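Quinoline 2-oxidoreductase large subunit (Pseudomonas putida, PDB 1T3Q) probably hydroxylates quinoline next to its ring nitrogen at a molybdenum centre carried by a pterin cytosine dinucleotide. Local coordinates at residues B[183-195]-B[380-392]. Residues are numbered along the deposited sequence; the frame is centred on the assembly and turned at random.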
loop_
_atom_site.group_PDB
_atom_site.type_symbol
_atom_site.label_atom_id
_atom_site.label_comp_id
_atom_site.label_asym_id
_atom_site.label_seq_id
_atom_site.Cartn_x
_atom_site.Cartn_y
_atom_site.Cartn_z
ATOM N N SER B 183 46.903 -4.671 -49.226
ATOM C CA SER B 183 46.403 -3.313 -49.023
ATOM C C SER B 183 47.539 -2.330 -48.770
ATOM O O SER B 183 48.593 -2.705 -48.254
ATOM C CB SER B 183 45.421 -3.278 -47.848
ATOM O OG SER B 183 46.050 -3.696 -46.647
ATOM N N ALA B 184 47.321 -1.071 -49.137
ATOM C CA ALA B 184 48.326 -0.032 -48.944
ATOM C C ALA B 184 48.635 0.113 -47.457
ATOM O O ALA B 184 49.774 0.372 -47.068
ATOM C CB ALA B 184 47.822 1.296 -49.502
ATOM N N GLY B 185 47.611 -0.058 -46.630
ATOM C CA GLY B 185 47.810 0.072 -45.203
ATOM C C GLY B 185 47.034 -0.916 -44.365
ATOM O O GLY B 185 46.007 -1.458 -44.782
ATOM N N VAL B 186 47.543 -1.150 -43.161
ATOM C CA VAL B 186 46.911 -2.059 -42.223
ATOM C C VAL B 186 47.189 -1.594 -40.799
ATOM O O VAL B 186 48.279 -1.113 -40.500
ATOM C CB VAL B 186 47.466 -3.501 -42.361
ATOM C CG1 VAL B 186 46.953 -4.367 -41.221
ATOM C CG2 VAL B 186 47.064 -4.100 -43.706
ATOM N N VAL B 187 46.186 -1.719 -39.938
ATOM C CA VAL B 187 46.326 -1.394 -38.524
ATOM C C VAL B 187 45.627 -2.530 -37.807
ATOM O O VAL B 187 44.565 -2.982 -38.241
ATOM C CB VAL B 187 45.654 -0.052 -38.131
ATOM C CG1 VAL B 187 46.460 1.110 -38.691
ATOM C CG2 VAL B 187 44.212 -0.008 -38.620
ATOM N N ARG B 188 46.228 -3.004 -36.722
ATOM C CA ARG B 188 45.652 -4.104 -35.967
ATOM C C ARG B 188 45.848 -3.872 -34.480
ATOM O O ARG B 188 46.753 -3.151 -34.063
ATOM C CB ARG B 188 46.322 -5.426 -36.364
ATOM C CG ARG B 188 46.588 -5.540 -37.858
ATOM C CD ARG B 188 47.112 -6.912 -38.276
ATOM N NE ARG B 188 46.033 -7.798 -38.704
ATOM C CZ ARG B 188 46.132 -8.668 -39.705
ATOM N NH1 ARG B 188 47.265 -8.775 -40.389
ATOM N NH2 ARG B 188 45.091 -9.423 -40.032
ATOM N N GLY B 189 44.987 -4.484 -33.686
ATOM C CA GLY B 189 45.101 -4.340 -32.254
ATOM C C GLY B 189 44.441 -5.485 -31.526
ATOM O O GLY B 189 43.499 -6.107 -32.024
ATOM N N GLN B 190 44.963 -5.782 -30.345
ATOM C CA GLN B 190 44.392 -6.824 -29.516
ATOM C C GLN B 190 43.816 -6.064 -28.330
ATOM O O GLN B 190 44.470 -5.880 -27.300
ATOM C CB GLN B 190 45.475 -7.817 -29.095
ATOM C CG GLN B 190 46.183 -8.441 -30.295
ATOM C CD GLN B 190 47.092 -9.588 -29.912
ATOM O OE1 GLN B 190 47.917 -9.464 -29.007
ATOM N NE2 GLN B 190 46.952 -10.713 -30.608
ATOM N N PHE B 191 42.588 -5.591 -28.510
ATOM C CA PHE B 191 41.901 -4.816 -27.490
ATOM C C PHE B 191 41.307 -5.686 -26.398
ATOM O O PHE B 191 40.885 -6.816 -26.638
ATOM C CB PHE B 191 40.812 -3.969 -28.147
ATOM C CG PHE B 191 41.352 -2.907 -29.070
ATOM C CD1 PHE B 191 41.638 -1.634 -28.593
ATOM C CD2 PHE B 191 41.607 -3.193 -30.408
ATOM C CE1 PHE B 191 42.170 -0.656 -29.432
ATOM C CE2 PHE B 191 42.140 -2.225 -31.261
ATOM C CZ PHE B 191 42.424 -0.950 -30.770
ATOM N N SER B 192 41.279 -5.149 -25.188
ATOM C CA SER B 192 40.732 -5.876 -24.062
ATOM C C SER B 192 40.112 -4.918 -23.062
ATOM O O SER B 192 40.669 -3.860 -22.780
ATOM C CB SER B 192 41.832 -6.688 -23.379
ATOM O OG SER B 192 41.325 -7.339 -22.228
ATOM N N CYS B 193 38.945 -5.281 -22.548
ATOM C CA CYS B 193 38.265 -4.472 -21.548
ATOM C C CYS B 193 38.090 -5.353 -20.327
ATOM O O CYS B 193 37.747 -6.529 -20.449
ATOM C CB CYS B 193 36.889 -4.023 -22.038
ATOM S SG CYS B 193 36.903 -3.087 -23.585
ATOM N N GLY B 194 38.330 -4.793 -19.147
ATOM C CA GLY B 194 38.156 -5.573 -17.940
ATOM C C GLY B 194 36.697 -5.539 -17.532
ATOM O O GLY B 194 35.894 -4.828 -18.134
ATOM N N ARG B 195 36.338 -6.314 -16.519
ATOM C CA ARG B 195 34.966 -6.303 -16.045
ATOM C C ARG B 195 34.743 -4.990 -15.306
ATOM O O ARG B 195 35.685 -4.403 -14.764
ATOM C CB ARG B 195 34.712 -7.456 -15.066
ATOM C CG ARG B 195 34.563 -8.809 -15.732
ATOM C CD ARG B 195 34.248 -9.925 -14.739
ATOM N NE ARG B 195 33.929 -11.149 -15.473
ATOM C CZ ARG B 195 32.891 -11.935 -15.215
ATOM N NH1 ARG B 195 32.060 -11.640 -14.225
ATOM N NH2 ARG B 195 32.663 -13.004 -15.972
ATOM N N ILE B 380 35.317 1.013 -29.144
ATOM C CA ILE B 380 36.644 1.423 -28.692
ATOM C C ILE B 380 37.717 0.954 -29.674
ATOM O O ILE B 380 38.547 1.736 -30.132
ATOM C CB ILE B 380 36.986 0.825 -27.293
ATOM C CG1 ILE B 380 36.158 1.516 -26.208
ATOM C CG2 ILE B 380 38.482 0.986 -26.999
ATOM C CD1 ILE B 380 36.286 0.865 -24.841
ATOM N N ALA B 381 37.689 -0.336 -29.991
ATOM C CA ALA B 381 38.666 -0.928 -30.895
ATOM C C ALA B 381 38.673 -0.319 -32.297
ATOM O O ALA B 381 39.728 0.070 -32.801
ATOM C CB ALA B 381 38.431 -2.437 -30.982
ATOM N N ARG B 382 37.504 -0.229 -32.920
ATOM C CA ARG B 382 37.418 0.313 -34.278
ATOM C C ARG B 382 37.791 1.791 -34.358
ATOM O O ARG B 382 38.597 2.182 -35.194
ATOM C CB ARG B 382 36.010 0.119 -34.850
ATOM C CG ARG B 382 35.916 0.401 -36.350
ATOM C CD ARG B 382 34.475 0.565 -36.796
ATOM N NE ARG B 382 33.809 1.594 -36.008
ATOM C CZ ARG B 382 32.875 1.353 -35.096
ATOM N NH1 ARG B 382 32.340 2.358 -34.419
ATOM N NH2 ARG B 382 32.458 0.112 -34.881
ATOM N N GLU B 383 37.204 2.615 -33.495
ATOM C CA GLU B 383 37.504 4.040 -33.529
ATOM C C GLU B 383 38.976 4.310 -33.245
ATOM O O GLU B 383 39.564 5.223 -33.820
ATOM C CB GLU B 383 36.616 4.800 -32.541
ATOM C CG GLU B 383 35.119 4.729 -32.870
ATOM C CD GLU B 383 34.783 5.300 -34.246
ATOM O OE1 GLU B 383 34.334 4.533 -35.129
ATOM O OE2 GLU B 383 34.968 6.519 -34.448
ATOM N N THR B 384 39.575 3.513 -32.367
ATOM C CA THR B 384 40.986 3.683 -32.048
ATOM C C THR B 384 41.849 3.317 -33.257
ATOM O O THR B 384 42.841 3.984 -33.546
ATOM C CB THR B 384 41.392 2.817 -30.830
ATOM O OG1 THR B 384 40.748 3.325 -29.653
ATOM C CG2 THR B 384 42.902 2.850 -30.619
ATOM N N LEU B 385 41.469 2.260 -33.965
ATOM C CA LEU B 385 42.217 1.839 -35.148
ATOM C C LEU B 385 42.016 2.831 -36.289
ATOM O O LEU B 385 42.929 3.083 -37.071
ATOM C CB LEU B 385 41.774 0.442 -35.586
ATOM C CG LEU B 385 42.180 -0.698 -34.649
ATOM C CD1 LEU B 385 41.671 -2.029 -35.201
ATOM C CD2 LEU B 385 43.694 -0.733 -34.516
ATOM N N ILE B 386 40.818 3.398 -36.378
ATOM C CA ILE B 386 40.522 4.376 -37.418
ATOM C C ILE B 386 41.413 5.608 -37.232
ATOM O O ILE B 386 41.954 6.147 -38.205
ATOM C CB ILE B 386 39.032 4.779 -37.385
ATOM C CG1 ILE B 386 38.182 3.608 -37.895
ATOM C CG2 ILE B 386 38.803 6.041 -38.210
ATOM C CD1 ILE B 386 36.683 3.860 -37.879
ATOM N N ASP B 387 41.571 6.048 -35.986
ATOM C CA ASP B 387 42.419 7.199 -35.686
ATOM C C ASP B 387 43.872 6.872 -36.008
ATOM O O ASP B 387 44.621 7.727 -36.481
ATOM C CB ASP B 387 42.325 7.587 -34.202
ATOM C CG ASP B 387 41.182 8.551 -33.908
ATOM O OD1 ASP B 387 41.135 9.085 -32.774
ATOM O OD2 ASP B 387 40.333 8.783 -34.791
ATOM N N ARG B 388 44.272 5.634 -35.736
ATOM C CA ARG B 388 45.637 5.201 -35.996
ATOM C C ARG B 388 45.899 5.174 -37.498
ATOM O O ARG B 388 46.986 5.528 -37.954
ATOM C CB ARG B 388 45.874 3.806 -35.416
ATOM C CG ARG B 388 47.325 3.359 -35.452
ATOM C CD ARG B 388 47.477 1.965 -34.871
ATOM N NE ARG B 388 46.997 1.896 -33.492
ATOM C CZ ARG B 388 46.798 0.763 -32.827
ATOM N NH1 ARG B 388 46.360 0.795 -31.577
ATOM N NH2 ARG B 388 47.029 -0.406 -33.416
ATOM N N ALA B 389 44.901 4.742 -38.259
ATOM C CA ALA B 389 45.023 4.681 -39.711
ATOM C C ALA B 389 45.169 6.097 -40.249
ATOM O O ALA B 389 45.966 6.352 -41.146
ATOM C CB ALA B 389 43.790 4.015 -40.315
ATOM N N ALA B 390 44.393 7.017 -39.689
ATOM C CA ALA B 390 44.444 8.407 -40.116
ATOM C C ALA B 390 45.843 8.970 -39.908
ATOM O O ALA B 390 46.428 9.533 -40.832
ATOM C CB ALA B 390 43.417 9.238 -39.341
ATOM N N ARG B 391 46.384 8.816 -38.700
ATOM C CA ARG B 391 47.721 9.327 -38.405
ATOM C C ARG B 391 48.759 8.737 -39.343
ATOM O O ARG B 391 49.682 9.425 -39.772
ATOM C CB ARG B 391 48.131 9.028 -36.954
ATOM C CG ARG B 391 47.540 9.974 -35.919
ATOM C CD ARG B 391 48.216 9.784 -34.553
ATOM N NE ARG B 391 48.028 8.431 -34.044
ATOM C CZ ARG B 391 46.930 8.007 -33.432
ATOM N NH1 ARG B 391 46.852 6.753 -33.010
ATOM N NH2 ARG B 391 45.921 8.842 -33.216
ATOM N N GLN B 392 48.610 7.458 -39.657
ATOM C CA GLN B 392 49.548 6.794 -40.548
ATOM C C GLN B 392 49.525 7.416 -41.945
ATOM O O GLN B 392 50.554 7.499 -42.614
ATOM C CB GLN B 392 49.216 5.301 -40.621
ATOM C CG GLN B 392 49.922 4.546 -41.727
ATOM C CD GLN B 392 49.573 3.069 -41.723
ATOM O OE1 GLN B 392 49.558 2.419 -42.770
ATOM N NE2 GLN B 392 49.304 2.528 -40.540
HETATM O O HOH W 1 50.303 3.059 -45.665
HETATM O O HOH W 2 50.314 -0.123 -42.889
HETATM O O HOH W 3 48.393 -1.136 -35.908
#
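In the molybdopterin cofactor-binding domain, helix 380-392 packs on a face of a mixed beta-sheet, running roughly antiparallel (144°) to strand 185-193, the two segment axes approaching to 8.4 Å at their closest. F191 lays its ring flat on the helix: A381 CA sits 3.5 Å from the ring centroid, almost on the normal, a CH-pi contact, and A381 CB presses on F191 CD2 at 3.3 Å. T384 CG2 and the L385 side chain meet the ring edge, so the phenyl is held by both face and rim. Without the ring, as with an alanine in place of F191, A381 would probably face a gap, and T384 and L385 would lose their aromatic neighbour. Toward the C-terminal end of the helix, V187 CG2, set between its own backbone N and carbonyl carbon (chi1 -72°), reaches L385 CB at 3.9 Å, while its CG1 lies against A389 and the aliphatic part of R388. The R388 chain bends at chi3 (-58°), its guanidinium passing over L385 CD2; NH1 forms a salt bridge with E769, and NH2 gives R188 O a weak, bent bond. Water 3 links R388 NH2 to R188 N. At the strand's start, Q392 OE1 takes bonds from two waters, water 1 on A184 O and water 2, 2.7 Å from OE1, on V186 N.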